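Local coordinates for protein acetylglutamate kinase (Streptococcus mutans, PDB 3L86) that probably catalyses the ATP-dependent phosphorylation of N-acetyl-L-glutamate, an early step of arginine biosynthesis, and holds ADP and N-acetyl-L-glutamate in its active site, at residues G245-P248 and K249-A253; D144-K148 and D149-Y153; V115-N118 and L119-K122; K134-I137 and K138-V141. One frame throughout, in Å; residues are numbered along the deposited sequence.

Interaction 1: residues G245-P248 and K249-A253. With ADP (adenosine-5'-diphosphate), chain B.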
loop_
_atom_site.group_PDB
_atom_site.type_symbol
_atom_site.label_atom_id
_atom_site.label_comp_id
_atom_site.label_asym_id
_atom_site.label_seq_id
_atom_site.Cartn_x
_atom_site.Cartn_y
_atom_site.Cartn_z
ATOM N N GLY A 245 -1.538 3.760 -12.805
ATOM C CA GLY A 245 -1.482 3.481 -11.358
ATOM C C GLY A 245 -1.838 4.630 -10.434
ATOM O O GLY A 245 -2.063 4.396 -9.232
ATOM N N MET A 246 -1.858 5.871 -10.940
ATOM C CA MET A 246 -2.182 7.012 -10.065
ATOM C C MET A 246 -3.697 7.130 -9.864
ATOM O O MET A 246 -4.128 7.850 -8.977
ATOM C CB MET A 246 -1.571 8.352 -10.524
ATOM C CG MET A 246 -1.862 9.605 -9.613
ATOM S SD MET A 246 -1.113 9.546 -7.936
ATOM C CE MET A 246 0.625 9.808 -8.400
ATOM N N ILE A 247 -4.460 6.384 -10.679
ATOM C CA ILE A 247 -5.897 6.204 -10.504
ATOM C C ILE A 247 -6.274 5.457 -9.187
ATOM O O ILE A 247 -6.905 6.029 -8.326
ATOM C CB ILE A 247 -6.558 5.490 -11.727
ATOM C CG1 ILE A 247 -6.328 6.335 -12.997
ATOM C CG2 ILE A 247 -8.057 5.299 -11.485
ATOM C CD1 ILE A 247 -7.465 6.211 -13.998
ATOM N N PRO A 248 -5.896 4.199 -9.044
ATOM C CA PRO A 248 -6.160 3.594 -7.701
ATOM C C PRO A 248 -5.501 4.362 -6.542
ATOM O O PRO A 248 -6.101 4.465 -5.459
ATOM C CB PRO A 248 -5.631 2.150 -7.849
ATOM C CG PRO A 248 -4.685 2.227 -9.090
ATOM C CD PRO A 248 -5.169 3.302 -9.961
ATOM N N LYS A 249 -4.303 4.951 -6.739
ATOM C CA LYS A 249 -3.664 5.781 -5.648
ATOM C C LYS A 249 -4.514 6.963 -5.148
ATOM O O LYS A 249 -4.715 7.138 -3.936
ATOM C CB LYS A 249 -2.225 6.250 -6.055
ATOM C CG LYS A 249 -1.234 6.518 -4.899
ATOM C CD LYS A 249 0.240 6.805 -5.427
ATOM C CE LYS A 249 0.637 5.656 -6.368
ATOM N NZ LYS A 249 0.792 4.357 -5.498
ATOM N N ILE A 250 -5.020 7.791 -6.071
ATOM C CA ILE A 250 -5.787 8.979 -5.698
ATOM C C ILE A 250 -7.221 8.612 -5.241
ATOM O O ILE A 250 -7.757 9.316 -4.414
ATOM C CB ILE A 250 -5.888 10.060 -6.852
ATOM C CG1 ILE A 250 -6.308 11.411 -6.309
ATOM C CG2 ILE A 250 -6.901 9.699 -7.918
ATOM C CD1 ILE A 250 -5.244 12.057 -5.535
ATOM N N GLU A 251 -7.819 7.538 -5.746
ATOM C CA GLU A 251 -9.125 7.053 -5.201
ATOM C C GLU A 251 -8.999 6.546 -3.752
ATOM O O GLU A 251 -9.870 6.821 -2.885
ATOM C CB GLU A 251 -9.729 5.931 -6.069
ATOM C CG GLU A 251 -10.289 6.447 -7.432
ATOM C CD GLU A 251 -10.752 5.347 -8.358
ATOM O OE1 GLU A 251 -10.362 4.181 -8.223
ATOM O OE2 GLU A 251 -11.532 5.657 -9.273
ATOM N N SER A 252 -7.939 5.773 -3.476
ATOM C CA SER A 252 -7.670 5.343 -2.071
ATOM C C SER A 252 -7.478 6.568 -1.134
ATOM O O SER A 252 -8.056 6.637 -0.016
ATOM C CB SER A 252 -6.456 4.385 -2.064
ATOM O OG SER A 252 -6.803 3.211 -2.832
ATOM N N ALA A 253 -6.710 7.566 -1.585
ATOM C CA ALA A 253 -6.542 8.789 -0.791
ATOM C C ALA A 253 -7.906 9.443 -0.433
ATOM O O ALA A 253 -8.142 9.823 0.723
ATOM C CB ALA A 253 -5.633 9.824 -1.530
HETATM P PB ADP B . 3.446 2.541 -7.228
HETATM O O1B ADP B . 2.047 2.162 -6.838
HETATM O O2B ADP B . 4.144 3.521 -6.274
HETATM O O3B ADP B . 4.288 1.335 -7.455
HETATM P PA ADP B . 2.314 3.217 -9.902
HETATM O O1A ADP B . 3.043 3.171 -11.239
HETATM O O2A ADP B . 1.272 2.163 -9.659
HETATM O O3A ADP B . 3.401 3.306 -8.660
HETATM O "O5'" ADP B . 1.662 4.694 -9.860
HETATM C "C5'" ADP B . 2.532 5.848 -9.980
HETATM C "C4'" ADP B . 2.550 6.310 -11.467
HETATM O "O4'" ADP B . 1.305 6.881 -11.922
HETATM C "C3'" ADP B . 3.589 7.399 -11.777
HETATM O "O3'" ADP B . 4.858 6.770 -11.922
HETATM C "C2'" ADP B . 3.125 7.946 -13.121
HETATM O "O2'" ADP B . 3.752 7.151 -14.121
HETATM C "C1'" ADP B . 1.646 7.570 -13.176
HETATM N N9 ADP B . 0.791 8.782 -13.287
HETATM C C8 ADP B . -0.284 8.862 -14.123
HETATM N N7 ADP B . -0.889 10.071 -13.974
HETATM C C5 ADP B . -0.169 10.770 -13.061
HETATM C C6 ADP B . -0.220 12.106 -12.476
HETATM N N6 ADP B . -1.236 12.958 -12.780
HETATM N N1 ADP B . 0.704 12.451 -11.537
HETATM C C2 ADP B . 1.682 11.630 -11.186
HETATM N N3 ADP B . 1.800 10.399 -11.682
HETATM C C4 ADP B . 0.931 9.920 -12.622
#
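Lys249 and Met246 meet one turn apart in the helical turn beside the bound nucleotide. Their side chains cross obliquely, SD of Met246 lying 4.0 Å from CD of Lys249. Met246 also serves the adenine: CG stands anti to the backbone N (chi1 -179°), and two further bends lay the chain along one face of the base, with CE 3.5 Å from ADP C2. CB of Met246 approaches the same face, 3.6 Å from ADP C4. Lys249 runs past the sulfur toward the phosphates, bends at its last two torsions and puts NZ 2.9 Å from ADP O1B, a hydrogen bond to the terminal phosphate. This is the nucleotide site of the amino acid kinase fold, and Lys249 is a predicted transition-state stabiliser. Asp194 forms a salt bridge with its NZ, and Lys42, the other predicted stabiliser, lies close by. Gly245, without a side chain, lets the alpha-phosphate come near, its CA 3.5 Å from ADP O2A. Pro248 turns its ring to Asn192 and to Asp194 and Tyr195 of helix 193-203. Its carbonyl is gripped twice by Ser252: N donates to Pro248 O over 3.0 Å, and OG donates over the same distance from the opposite face of the carbonyl plane. Ile250 N to Met246 O, at 3.0 Å, is one of the regular helical bonds holding the turn.

Interaction 2: residues D144-K148 and D149-Y153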
loop_
_atom_site.group_PDB
_atom_site.type_symbol
_atom_site.label_atom_id
_atom_site.label_comp_id
_atom_site.label_asym_id
_atom_site.label_seq_id
_atom_site.Cartn_x
_atom_site.Cartn_y
_atom_site.Cartn_z
ATOM N N ASP A 144 -12.713 -10.662 -1.013
ATOM C CA ASP A 144 -13.545 -11.421 -1.969
ATOM C C ASP A 144 -13.136 -11.018 -3.413
ATOM O O ASP A 144 -12.417 -10.056 -3.576
ATOM C CB ASP A 144 -15.029 -11.082 -1.770
ATOM C CG ASP A 144 -15.955 -12.222 -2.177
ATOM O OD1 ASP A 144 -15.542 -13.174 -2.933
ATOM O OD2 ASP A 144 -17.096 -12.195 -1.678
ATOM N N TYR A 145 -13.584 -11.768 -4.439
ATOM C CA TYR A 145 -13.237 -11.509 -5.875
ATOM C C TYR A 145 -13.906 -10.236 -6.312
ATOM O O TYR A 145 -15.107 -10.077 -6.112
ATOM C CB TYR A 145 -13.775 -12.657 -6.761
ATOM C CG TYR A 145 -13.118 -13.979 -6.438
ATOM C CD1 TYR A 145 -12.007 -14.375 -7.118
ATOM C CD2 TYR A 145 -13.587 -14.790 -5.384
ATOM C CE1 TYR A 145 -11.353 -15.572 -6.795
ATOM C CE2 TYR A 145 -12.930 -15.985 -5.057
ATOM C CZ TYR A 145 -11.825 -16.354 -5.800
ATOM O OH TYR A 145 -11.145 -17.523 -5.574
ATOM N N LEU A 146 -13.142 -9.355 -6.888
ATOM C CA LEU A 146 -13.652 -8.141 -7.400
ATOM C C LEU A 146 -14.672 -8.388 -8.537
ATOM O O LEU A 146 -15.681 -7.794 -8.558
ATOM C CB LEU A 146 -12.494 -7.232 -7.828
ATOM C CG LEU A 146 -12.779 -5.801 -8.277
ATOM C CD1 LEU A 146 -13.683 -5.038 -7.316
ATOM C CD2 LEU A 146 -11.545 -4.986 -8.612
ATOM N N ASP A 147 -14.342 -9.312 -9.437
ATOM C CA ASP A 147 -15.066 -9.653 -10.677
ATOM C C ASP A 147 -14.304 -10.720 -11.419
ATOM O O ASP A 147 -13.492 -10.433 -12.243
ATOM C CB ASP A 147 -15.292 -8.406 -11.574
ATOM C CG ASP A 147 -16.038 -8.708 -12.917
ATOM O OD1 ASP A 147 -16.440 -9.829 -13.208
ATOM O OD2 ASP A 147 -16.214 -7.732 -13.642
ATOM N N LYS A 148 -14.560 -11.945 -11.040
ATOM C CA LYS A 148 -13.834 -13.107 -11.546
ATOM C C LYS A 148 -13.711 -13.144 -13.036
ATOM O O LYS A 148 -12.667 -13.328 -13.484
ATOM C CB LYS A 148 -14.433 -14.442 -11.089
ATOM C CG LYS A 148 -13.795 -15.161 -10.018
ATOM C CD LYS A 148 -14.665 -16.360 -9.655
ATOM C CE LYS A 148 -14.301 -17.003 -8.346
ATOM N NZ LYS A 148 -14.680 -18.436 -8.186
ATOM N N ASP A 149 -14.820 -12.968 -13.768
ATOM C CA ASP A 149 -14.774 -13.059 -15.261
ATOM C C ASP A 149 -13.881 -11.973 -15.887
ATOM O O ASP A 149 -13.220 -12.202 -16.888
ATOM C CB ASP A 149 -16.185 -12.951 -15.880
ATOM C CG ASP A 149 -16.978 -14.258 -15.803
ATOM O OD1 ASP A 149 -16.383 -15.332 -15.534
ATOM O OD2 ASP A 149 -18.207 -14.189 -15.964
ATOM N N THR A 150 -13.855 -10.782 -15.308
ATOM C CA THR A 150 -12.933 -9.762 -15.825
ATOM C C THR A 150 -11.472 -9.809 -15.349
ATOM O O THR A 150 -10.562 -9.639 -16.148
ATOM C CB THR A 150 -13.489 -8.372 -15.570
ATOM O OG1 THR A 150 -14.829 -8.315 -16.117
ATOM C CG2 THR A 150 -12.622 -7.306 -16.274
ATOM N N TYR A 151 -11.246 -9.999 -14.044
ATOM C CA TYR A 151 -9.923 -9.851 -13.425
ATOM C C TYR A 151 -9.358 -11.155 -12.888
ATOM O O TYR A 151 -8.169 -11.202 -12.580
ATOM C CB TYR A 151 -9.930 -8.873 -12.222
ATOM C CG TYR A 151 -10.430 -7.475 -12.515
ATOM C CD1 TYR A 151 -9.640 -6.529 -13.171
ATOM C CD2 TYR A 151 -11.708 -7.124 -12.180
ATOM C CE1 TYR A 151 -10.155 -5.207 -13.437
ATOM C CE2 TYR A 151 -12.209 -5.867 -12.444
ATOM C CZ TYR A 151 -11.431 -4.917 -13.074
ATOM O OH TYR A 151 -12.014 -3.664 -13.317
ATOM N N GLY A 152 -10.161 -12.218 -12.744
ATOM C CA GLY A 152 -9.575 -13.448 -12.192
ATOM C C GLY A 152 -9.447 -13.404 -10.657
ATOM O O GLY A 152 -10.420 -13.069 -9.982
ATOM N N TYR A 153 -8.244 -13.701 -10.129
ATOM C CA TYR A 153 -7.933 -13.757 -8.685
ATOM C C TYR A 153 -7.558 -12.392 -8.034
ATOM O O TYR A 153 -6.641 -12.323 -7.210
ATOM C CB TYR A 153 -6.819 -14.802 -8.423
ATOM C CG TYR A 153 -7.387 -16.215 -8.388
ATOM C CD1 TYR A 153 -7.979 -16.798 -9.524
ATOM C CD2 TYR A 153 -7.361 -16.961 -7.210
ATOM C CE1 TYR A 153 -8.546 -18.138 -9.446
ATOM C CE2 TYR A 153 -7.880 -18.245 -7.142
ATOM C CZ TYR A 153 -8.489 -18.820 -8.250
ATOM O OH TYR A 153 -9.012 -20.105 -8.101
HETATM O O HOH W 1 -11.706 -10.508 -9.375
#
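Asp147 caps the short helix 148-151 through both oxygens of its carboxylate, each meeting Thr150. The firmer hydrogen bond runs from Thr150 OG1 to Asp147 OD2, at 2.9 Å, and reaches the oxygen from well above the carboxylate plane. The capping bond proper, Thr150 N to Asp147 OD1, is weak at 3.5 Å. CG of Asp147 stands anti to the backbone N (chi1 179°), and this torsion brings the carboxylate to Thr150, in the manner of an N-cap. Backbone bonds close the helix: Tyr151 N donates to Asp147 O at 2.9 Å, and Gly152 N reaches Lys148 O at 2.8 Å. Gly152 leaves the helix with a positive phi of 80°, where a side chain would jam against the preceding carbonyl O, so the position calls for glycine. A water ties the loop, accepting from Asp147 N and donating to Gly152 O. Among the aromatic contacts, Tyr145 directs its edge to the face of Tyr153 in a T-shaped pair, centroids 5.6 Å apart and planes at 81°. CE of Lys148 covers one face of the Tyr145 ring, while Gly152 O lies at the ring's edge, in plane. CD2 of Leu146 also meets Tyr151, 4.0 Å from its CE2. The whole connects antiparallel strands 141-145 and 155-160; Leu146 and Tyr151 rest on Leu96 of strand 96-97, and Tyr153 packs against helix 101-125 and Leu189 of strand 188-190.

Interaction 3: residues V115-N118 and L119-K122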
loop_
_atom_site.group_PDB
_atom_site.type_symbol
_atom_site.label_atom_id
_atom_site.label_comp_id
_atom_site.label_asym_id
_atom_site.label_seq_id
_atom_site.Cartn_x
_atom_site.Cartn_y
_atom_site.Cartn_z
ATOM N N VAL A 115 10.360 -8.452 -2.676
ATOM C CA VAL A 115 10.193 -7.084 -2.128
ATOM C C VAL A 115 10.182 -7.060 -0.579
ATOM O O VAL A 115 10.955 -6.299 0.081
ATOM C CB VAL A 115 8.911 -6.381 -2.668
ATOM C CG1 VAL A 115 8.808 -4.955 -2.143
ATOM C CG2 VAL A 115 8.932 -6.317 -4.225
ATOM N N GLY A 116 9.309 -7.876 0.007
ATOM C CA GLY A 116 9.068 -7.807 1.460
ATOM C C GLY A 116 10.287 -8.153 2.308
ATOM O O GLY A 116 10.534 -7.515 3.338
ATOM N N LYS A 117 11.019 -9.196 1.924
ATOM C CA LYS A 117 12.219 -9.628 2.685
ATOM C C LYS A 117 13.330 -8.550 2.696
ATOM O O LYS A 117 13.959 -8.293 3.744
ATOM C CB LYS A 117 12.760 -10.984 2.160
ATOM C CG LYS A 117 14.007 -11.533 2.912
ATOM C CD LYS A 117 13.633 -12.072 4.267
ATOM C CE LYS A 117 14.921 -12.634 5.052
ATOM N NZ LYS A 117 15.331 -13.943 4.503
ATOM N N ASN A 118 13.547 -7.906 1.543
ATOM C CA ASN A 118 14.456 -6.733 1.478
ATOM C C ASN A 118 14.061 -5.528 2.407
ATOM O O ASN A 118 14.930 -4.918 3.063
ATOM C CB ASN A 118 14.572 -6.230 0.014
ATOM C CG ASN A 118 15.542 -5.023 -0.133
ATOM O OD1 ASN A 118 16.745 -5.178 0.049
ATOM N ND2 ASN A 118 15.016 -3.836 -0.506
ATOM N N LEU A 119 12.761 -5.175 2.437
ATOM C CA LEU A 119 12.230 -4.161 3.354
ATOM C C LEU A 119 12.582 -4.492 4.789
ATOM O O LEU A 119 13.128 -3.644 5.484
ATOM C CB LEU A 119 10.699 -4.109 3.349
ATOM C CG LEU A 119 9.987 -3.104 2.491
ATOM C CD1 LEU A 119 10.382 -3.483 1.091
ATOM C CD2 LEU A 119 8.449 -3.143 2.666
ATOM N N GLN A 120 12.229 -5.704 5.240
ATOM C CA GLN A 120 12.557 -6.118 6.590
ATOM C C GLN A 120 14.064 -6.079 6.899
ATOM O O GLN A 120 14.462 -5.608 7.983
ATOM C CB GLN A 120 11.939 -7.491 6.890
ATOM C CG GLN A 120 12.436 -8.124 8.191
ATOM C CD GLN A 120 11.986 -9.578 8.390
ATOM O OE1 GLN A 120 10.850 -9.853 8.721
ATOM N NE2 GLN A 120 12.924 -10.507 8.249
ATOM N N GLU A 121 14.910 -6.526 5.952
ATOM C CA GLU A 121 16.368 -6.513 6.178
ATOM C C GLU A 121 16.933 -5.048 6.261
ATOM O O GLU A 121 17.711 -4.745 7.155
ATOM C CB GLU A 121 17.136 -7.374 5.139
ATOM C CG GLU A 121 16.680 -8.855 5.083
ATOM C CD GLU A 121 17.163 -9.643 3.842
ATOM O OE1 GLU A 121 17.373 -9.078 2.729
ATOM O OE2 GLU A 121 17.284 -10.887 3.963
ATOM N N LYS A 122 16.570 -4.156 5.346
ATOM C CA LYS A 122 17.053 -2.749 5.424
ATOM C C LYS A 122 16.652 -2.050 6.733
ATOM O O LYS A 122 17.478 -1.299 7.351
ATOM C CB LYS A 122 16.564 -1.906 4.231
ATOM C CG LYS A 122 17.095 -2.299 2.852
ATOM C CD LYS A 122 18.520 -1.786 2.686
ATOM C CE LYS A 122 19.025 -2.016 1.273
ATOM N NZ LYS A 122 19.694 -3.317 1.123
#
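Val115 and Leu119 lie side by side, one turn apart, on the inner face of helix 101-125, one of the helices flanking the central sheet of the amino acid kinase fold. CD1 of Leu119 is modelled toward CG1 of Val115 but only 3.0 Å from Val115 O, and with chi1 of Leu119 at -96°, away from the staggered values, the placement of this methyl and the contacts that rest on it are doubtful. On the outer face Lys117 crosses Glu121. CE of Lys117 is the nearer group, 3.1 Å from Glu121 OE2; the ammonium is farther off, NZ of Lys117 making a long salt bridge of 3.7 Å to the same oxygen. Glu121 brings OE2 there by an extended chain, its CG anti to the carbonyl carbon (chi1 -57°). Lys122 curls back through two bends toward the amide of Asn118, its NZ 3.6 Å from Asn118 OD1. Behind these side chains runs the i to i+4 ladder that sets their spacing, with Gln120 N bonded to Gly116 O (3.1 Å) and Lys122 N to Asn118 O (2.9 Å). Farther out, Val115 and Leu119 press on His73 of strand 68-73, and Leu119 and Gln120 on Ile176 of strand 174-182. The amide of Gln120 ties the helix to strand 130-132, its OE1 accepting from the backbone N of Gln132.

Interaction 4: residues K134-I137 and K138-V141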
loop_
_atom_site.group_PDB
_atom_site.type_symbol
_atom_site.label_atom_id
_atom_site.label_comp_id
_atom_site.label_asym_id
_atom_site.label_seq_id
_atom_site.Cartn_x
_atom_site.Cartn_y
_atom_site.Cartn_z
ATOM N N LYS A 134 3.748 -13.644 7.273
ATOM C CA LYS A 134 3.630 -14.628 6.170
ATOM C C LYS A 134 2.383 -15.481 6.429
ATOM O O LYS A 134 1.297 -15.177 5.896
ATOM C CB LYS A 134 4.904 -15.488 5.992
ATOM C CG LYS A 134 6.128 -14.741 5.405
ATOM C CD LYS A 134 7.097 -15.758 4.737
ATOM C CE LYS A 134 8.540 -15.529 5.084
ATOM N NZ LYS A 134 9.413 -14.788 4.053
ATOM N N SER A 135 2.483 -16.455 7.340
ATOM C CA SER A 135 1.283 -17.248 7.692
ATOM C C SER A 135 0.220 -16.448 8.444
ATOM O O SER A 135 -1.000 -16.739 8.287
ATOM C CB SER A 135 1.627 -18.561 8.443
ATOM O OG SER A 135 2.336 -18.297 9.641
ATOM N N ASP A 136 0.656 -15.453 9.246
ATOM C CA ASP A 136 -0.289 -14.486 9.863
ATOM C C ASP A 136 -1.130 -13.689 8.847
ATOM O O ASP A 136 -2.149 -13.135 9.215
ATOM C CB ASP A 136 0.421 -13.489 10.828
ATOM C CG ASP A 136 0.755 -14.126 12.193
ATOM O OD1 ASP A 136 0.146 -15.193 12.535
ATOM O OD2 ASP A 136 1.672 -13.594 12.886
ATOM N N ILE A 137 -0.747 -13.633 7.579
ATOM C CA ILE A 137 -1.619 -12.873 6.637
ATOM C C ILE A 137 -3.091 -13.310 6.609
ATOM O O ILE A 137 -3.992 -12.450 6.664
ATOM C CB ILE A 137 -1.109 -12.798 5.194
ATOM C CG1 ILE A 137 0.266 -12.099 5.173
ATOM C CG2 ILE A 137 -2.117 -11.975 4.321
ATOM C CD1 ILE A 137 0.947 -12.121 3.729
ATOM N N LYS A 138 -3.340 -14.613 6.550
ATOM C CA LYS A 138 -4.716 -15.126 6.513
ATOM C C LYS A 138 -5.526 -14.812 7.799
ATOM O O LYS A 138 -6.745 -14.826 7.761
ATOM C CB LYS A 138 -4.760 -16.626 6.218
ATOM C CG LYS A 138 -4.188 -17.453 7.346
ATOM C CD LYS A 138 -4.287 -18.970 7.024
ATOM C CE LYS A 138 -3.165 -19.406 6.110
ATOM N NZ LYS A 138 -1.844 -19.125 6.697
ATOM N N HIS A 139 -4.870 -14.501 8.918
ATOM C CA HIS A 139 -5.633 -14.098 10.077
ATOM C C HIS A 139 -5.824 -12.583 10.176
ATOM O O HIS A 139 -6.399 -12.126 11.159
ATOM C CB HIS A 139 -5.003 -14.583 11.373
ATOM C CG HIS A 139 -4.742 -16.055 11.376
ATOM N ND1 HIS A 139 -3.467 -16.585 11.440
ATOM C CD2 HIS A 139 -5.586 -17.107 11.277
ATOM C CE1 HIS A 139 -3.536 -17.901 11.424
ATOM N NE2 HIS A 139 -4.810 -18.245 11.305
ATOM N N VAL A 140 -5.324 -11.817 9.207
ATOM C CA VAL A 140 -5.523 -10.353 9.282
ATOM C C VAL A 140 -6.381 -9.804 8.154
ATOM O O VAL A 140 -7.300 -9.003 8.401
ATOM C CB VAL A 140 -4.158 -9.592 9.332
ATOM C CG1 VAL A 140 -4.354 -8.105 9.029
ATOM C CG2 VAL A 140 -3.508 -9.809 10.716
ATOM N N VAL A 141 -6.079 -10.210 6.910
ATOM C CA VAL A 141 -6.777 -9.605 5.746
ATOM C C VAL A 141 -7.777 -10.586 5.104
ATOM O O VAL A 141 -7.381 -11.577 4.489
ATOM C CB VAL A 141 -5.779 -9.155 4.609
ATOM C CG1 VAL A 141 -6.581 -8.369 3.499
ATOM C CG2 VAL A 141 -4.673 -8.300 5.217
HETATM O O HOH W 2 -1.251 -16.423 5.487
#
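Lys138 turns back on Ser135, NZ donating to Ser135 O over 3.0 Å, in the carbonyl plane and on a lone pair. CG of Lys138 lies between the backbone N and the carbonyl carbon (chi1 68°), and bends at the two outermost torsions fold the ammonium over the turn instead of sending it outward. Ser135 O has a second donor, a bridging water that also donates to Lys134 O and accepts from Lys138 N, and this pins three backbone atoms of the turn together. His139 follows, its N bonded to Asp136 O at 3.1 Å. The imidazole has CG of Lys138 over one face and OD1 of Asp136 near its edge, 4.0 Å from ND1, the carboxylate and ring planes being 61° apart. Val140 N then donates to Ile137 O over 2.9 Å, another i to i+3 bond, from well above the carbonyl plane. Val141 N shares the acceptor at 3.1 Å, but almost in line with the carbonyl, so Ile137 O holds two donors where the turns give way to extended chain. The result is a run of tight turns linking strands 130-132 and 141-145. Ile137 and Lys138 lie on Tyr182 of strand 174-182, whose backbone bonds to Val141; Val140 packs on Val164 and Ile165 of helix 162-170, and Asp136 touches Phe168 of that helix.

Interaction 1 is the buried one and belongs to the nucleotide site, on the opposite side of the chain's centre from interactions 3 and 4. Interaction 2 lies at the surface, its centre about 19 Å from that of interaction 1, yet its tyrosine-rich loop comes near the N-acetyl-L-glutamate pocket. Interactions 3 and 4 are partly buried, with apolar side chains turned inward and charged ones outward; both pack against strand 174-182. Regular helical bonding governs 1 and 3, whereas 4 mixes i to i+3 and i to i+4 bonds round one carbonyl and 2 combines an N-cap with an aromatic pair. Waters bridge backbone atoms in 2 and 4, which adjoin in sequence through strand 141-145.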